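Local coordinates for arginase (RocF) (PDB 4G3H), which probably hydrolyses L-arginine to urea and L-ornithine as a manganese-dependent arginase that holds two metal ions per subunit, at residues Asp120-Tyr125 and Glu188-Asp193. Residues are numbered along the deposited sequence; the frame is centred on the assembly and turned at random.
Sequences DIHTAY and EQSERD. With MN (manganese (II) ion), chain E.
Glu191 reaches from the first turn of helix 189-198 into the bend of the 120-125 loop, where its OE2 accepts two consecutive backbone amides. The bond from Ile121 N is short, 2.7 Å to Glu191 OE2, but bent (142°), whereas that from His122 N is almost straight (175°); both donors come in on the anti side of the oxygen, out of the carboxylate plane. Glu191 CG lies anti to the carbonyl carbon and the chain runs extended beyond it (chi2 -175°), which carries the acid across to the loop while Glu191 CG packs on His122 CB at 3.7 Å. The other oxygen, OE1, takes Glu188 N on its anti lone pair, and also accepts from a water 2.6 Å from Glu191 OE1. Because Glu188 is the N-cap residue, this amounts to the reciprocal half of a capping box, and the same carboxylate ties the helix start to a loop following strand 110-115 of the arginase parallel sheet. That loop leads directly from the metal site: Asp120 OD2 binds a manganese ion at 2.3 Å, with Asp116 and Asp234, and also meets Tyr114 OH. At the ring edge of His122, ND1 shares a hydrogen bond of 3.1 Å with Ser190 OG, while NE2 bonds Arg143 O; Ile121 CG2 sits over one ring face. Farther along, the bent side chain of Glu188 lays its CG against Ala124 CB, 3.5 Å away.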
ATOM      1  N   ASP A 120      -2.003   9.310  -5.201  1.00 21.21           N
ATOM      2  CA  ASP A 120      -1.126   9.554  -4.053  1.00 22.24           C
ATOM      3  C   ASP A 120       0.245  10.116  -4.428  1.00 22.49           C
ATOM      4  O   ASP A 120       1.256   9.772  -3.809  1.00 21.65           O
ATOM      5  CB  ASP A 120      -0.923   8.267  -3.239  1.00 23.96           C
ATOM      6  CG  ASP A 120      -2.194   7.801  -2.537  1.00 25.16           C
ATOM      7  OD1 ASP A 120      -3.141   8.598  -2.410  1.00 27.04           O
ATOM      8  OD2 ASP A 120      -2.236   6.633  -2.093  1.00 23.75           O
ATOM      9  N   ILE A 121       0.284  10.983  -5.431  1.00 22.49           N
ATOM     10  CA  ILE A 121       1.543  11.572  -5.857  1.00 23.61           C
ATOM     11  C   ILE A 121       1.778  12.917  -5.176  1.00 24.82           C
ATOM     12  O   ILE A 121       2.897  13.235  -4.776  1.00 25.19           O
ATOM     13  CB  ILE A 121       1.572  11.757  -7.389  1.00 24.91           C
ATOM     14  CG1 ILE A 121       1.629  10.385  -8.069  1.00 25.81           C
ATOM     15  CG2 ILE A 121       2.766  12.610  -7.793  1.00 25.88           C
ATOM     16  CD1 ILE A 121       1.526  10.426  -9.584  1.00 24.17           C
ATOM     17  N   HIS A 122       0.717  13.700  -5.036  1.00 23.87           N
ATOM     18  CA  HIS A 122       0.814  15.008  -4.411  1.00 25.91           C
ATOM     19  C   HIS A 122      -0.278  15.184  -3.369  1.00 29.61           C
ATOM     20  O   HIS A 122      -1.441  14.846  -3.602  1.00 29.07           O
ATOM     21  CB  HIS A 122       0.694  16.111  -5.468  1.00 31.23           C
ATOM     22  CG  HIS A 122       1.874  16.205  -6.387  1.00 32.15           C
ATOM     23  ND1 HIS A 122       1.768  16.652  -7.687  1.00 32.21           N
ATOM     24  CD2 HIS A 122       3.183  15.919  -6.192  1.00 32.62           C
ATOM     25  CE1 HIS A 122       2.961  16.633  -8.254  1.00 34.51           C
ATOM     26  NE2 HIS A 122       3.838  16.193  -7.369  1.00 33.56           N
ATOM     27  N   THR A 123       0.098  15.717  -2.215  1.00 38.38           N
ATOM     28  CA  THR A 123      -0.861  15.943  -1.146  1.00 43.21           C
ATOM     29  C   THR A 123      -1.967  16.870  -1.632  1.00 46.11           C
ATOM     30  O   THR A 123      -1.694  17.938  -2.180  1.00 47.66           O
ATOM     31  CB  THR A 123      -0.186  16.583   0.073  1.00 63.87           C
ATOM     32  OG1 THR A 123       0.818  15.695   0.582  1.00 64.64           O
ATOM     33  CG2 THR A 123      -1.208  16.867   1.157  1.00 64.92           C
ATOM     34  N   ALA A 124      -3.214  16.457  -1.432  1.00 51.52           N
ATOM     35  CA  ALA A 124      -4.362  17.254  -1.850  1.00 55.18           C
ATOM     36  C   ALA A 124      -5.216  17.589  -0.626  1.00 59.42           C
ATOM     37  O   ALA A 124      -5.351  16.770   0.279  1.00 59.61           O
ATOM     38  CB  ALA A 124      -5.183  16.480  -2.879  1.00 60.54           C
ATOM     39  N   TYR A 125      -5.791  18.785  -0.584  1.00 73.66           N
ATOM     40  CA  TYR A 125      -6.612  19.175   0.561  1.00 79.40           C
ATOM     41  C   TYR A 125      -8.066  19.435   0.188  1.00 80.17           C
ATOM     42  O   TYR A 125      -8.390  19.649  -0.978  1.00 81.26           O
ATOM     43  CB  TYR A 125      -6.019  20.418   1.227  1.00 86.75           C
ATOM     44  CG  TYR A 125      -4.608  20.221   1.727  1.00 92.34           C
ATOM     45  CD1 TYR A 125      -4.339  19.374   2.804  1.00 94.14           C
ATOM     46  CD2 TYR A 125      -3.534  20.867   1.114  1.00 94.66           C
ATOM     47  CE1 TYR A 125      -3.033  19.177   3.258  1.00 96.35           C
ATOM     48  CE2 TYR A 125      -2.227  20.677   1.559  1.00 96.62           C
ATOM     49  CZ  TYR A 125      -1.984  19.832   2.629  1.00 96.75           C
ATOM     50  OH  TYR A 125      -0.693  19.641   3.065  1.00 97.85           O
ATOM     51  N   GLU A 188      -5.347  15.298  -8.608  1.00 32.02           N
ATOM     52  CA  GLU A 188      -5.142  16.732  -8.809  1.00 32.20           C
ATOM     53  C   GLU A 188      -4.478  16.863 -10.179  1.00 30.47           C
ATOM     54  O   GLU A 188      -3.761  15.957 -10.608  1.00 28.45           O
ATOM     55  CB  GLU A 188      -4.200  17.306  -7.748  1.00 53.23           C
ATOM     56  CG  GLU A 188      -4.678  17.145  -6.322  1.00 60.73           C
ATOM     57  CD  GLU A 188      -6.020  17.799  -6.089  1.00 65.63           C
ATOM     58  OE1 GLU A 188      -6.150  19.013  -6.363  1.00 66.92           O
ATOM     59  OE2 GLU A 188      -6.947  17.097  -5.632  1.00 69.20           O
ATOM     60  N   GLN A 189      -4.711  17.979 -10.865  1.00 31.82           N
ATOM     61  CA  GLN A 189      -4.107  18.189 -12.179  1.00 30.95           C
ATOM     62  C   GLN A 189      -2.594  18.026 -12.094  1.00 28.71           C
ATOM     63  O   GLN A 189      -1.960  17.522 -13.022  1.00 28.06           O
ATOM     64  CB  GLN A 189      -4.439  19.586 -12.714  1.00 41.14           C
ATOM     65  CG  GLN A 189      -3.833  19.881 -14.086  1.00 43.59           C
ATOM     66  CD  GLN A 189      -4.230  18.852 -15.131  1.00 46.34           C
ATOM     67  OE1 GLN A 189      -5.417  18.622 -15.373  1.00 46.59           O
ATOM     68  NE2 GLN A 189      -3.237  18.225 -15.757  1.00 44.79           N
ATOM     69  N   SER A 190      -2.018  18.455 -10.976  1.00 27.61           N
ATOM     70  CA  SER A 190      -0.576  18.344 -10.792  1.00 27.40           C
ATOM     71  C   SER A 190      -0.165  16.875 -10.814  1.00 27.64           C
ATOM     72  O   SER A 190       0.913  16.534 -11.307  1.00 28.74           O
ATOM     73  CB  SER A 190      -0.151  18.989  -9.467  1.00 32.84           C
ATOM     74  OG  SER A 190      -0.723  18.318  -8.356  1.00 37.62           O
ATOM     75  N   GLU A 191      -1.021  16.007 -10.275  1.00 21.70           N
ATOM     76  CA  GLU A 191      -0.737  14.578 -10.259  1.00 22.92           C
ATOM     77  C   GLU A 191      -0.901  14.019 -11.671  1.00 22.82           C
ATOM     78  O   GLU A 191      -0.113  13.178 -12.119  1.00 19.69           O
ATOM     79  CB  GLU A 191      -1.681  13.842  -9.298  1.00 24.99           C
ATOM     80  CG  GLU A 191      -1.495  14.201  -7.831  1.00 23.98           C
ATOM     81  CD  GLU A 191      -2.375  13.357  -6.917  1.00 27.16           C
ATOM     82  OE1 GLU A 191      -3.615  13.423  -7.055  1.00 26.13           O
ATOM     83  OE2 GLU A 191      -1.825  12.627  -6.069  1.00 21.72           O
ATOM     84  N   ARG A 192      -1.931  14.487 -12.370  1.00 23.13           N
ATOM     85  CA  ARG A 192      -2.169  14.037 -13.733  1.00 24.37           C
ATOM     86  C   ARG A 192      -1.005  14.451 -14.627  1.00 25.29           C
ATOM     87  O   ARG A 192      -0.669  13.741 -15.575  1.00 24.24           O
ATOM     88  CB  ARG A 192      -3.478  14.616 -14.277  1.00 28.60           C
ATOM     89  CG  ARG A 192      -4.727  14.030 -13.644  1.00 30.31           C
ATOM     90  CD  ARG A 192      -5.961  14.391 -14.446  1.00 30.12           C
ATOM     91  NE  ARG A 192      -6.355  15.786 -14.274  1.00 31.78           N
ATOM     92  CZ  ARG A 192      -7.016  16.256 -13.217  1.00 35.06           C
ATOM     93  NH1 ARG A 192      -7.364  15.444 -12.222  1.00 31.79           N
ATOM     94  NH2 ARG A 192      -7.342  17.543 -13.158  1.00 35.94           N
ATOM     95  N   ASP A 193      -0.392  15.600 -14.325  1.00 26.67           N
ATOM     96  CA  ASP A 193       0.741  16.079 -15.116  1.00 27.47           C
ATOM     97  C   ASP A 193       1.949  15.167 -14.946  1.00 26.19           C
ATOM     98  O   ASP A 193       2.699  14.943 -15.895  1.00 26.48           O
ATOM     99  CB  ASP A 193       1.141  17.516 -14.732  1.00 29.24           C
ATOM    100  CG  ASP A 193       0.150  18.567 -15.233  1.00 31.03           C
ATOM    101  OD1 ASP A 193      -0.552  18.324 -16.240  1.00 30.86           O
ATOM    102  OD2 ASP A 193       0.086  19.655 -14.623  1.00 34.53           O
TER
HETATM  103 MN    MN E 500      -4.067   5.654  -1.150  1.00 32.17          MN
HETATM  104  O   HOH W   1      -4.718  11.262  -6.048  1.00 27.04           O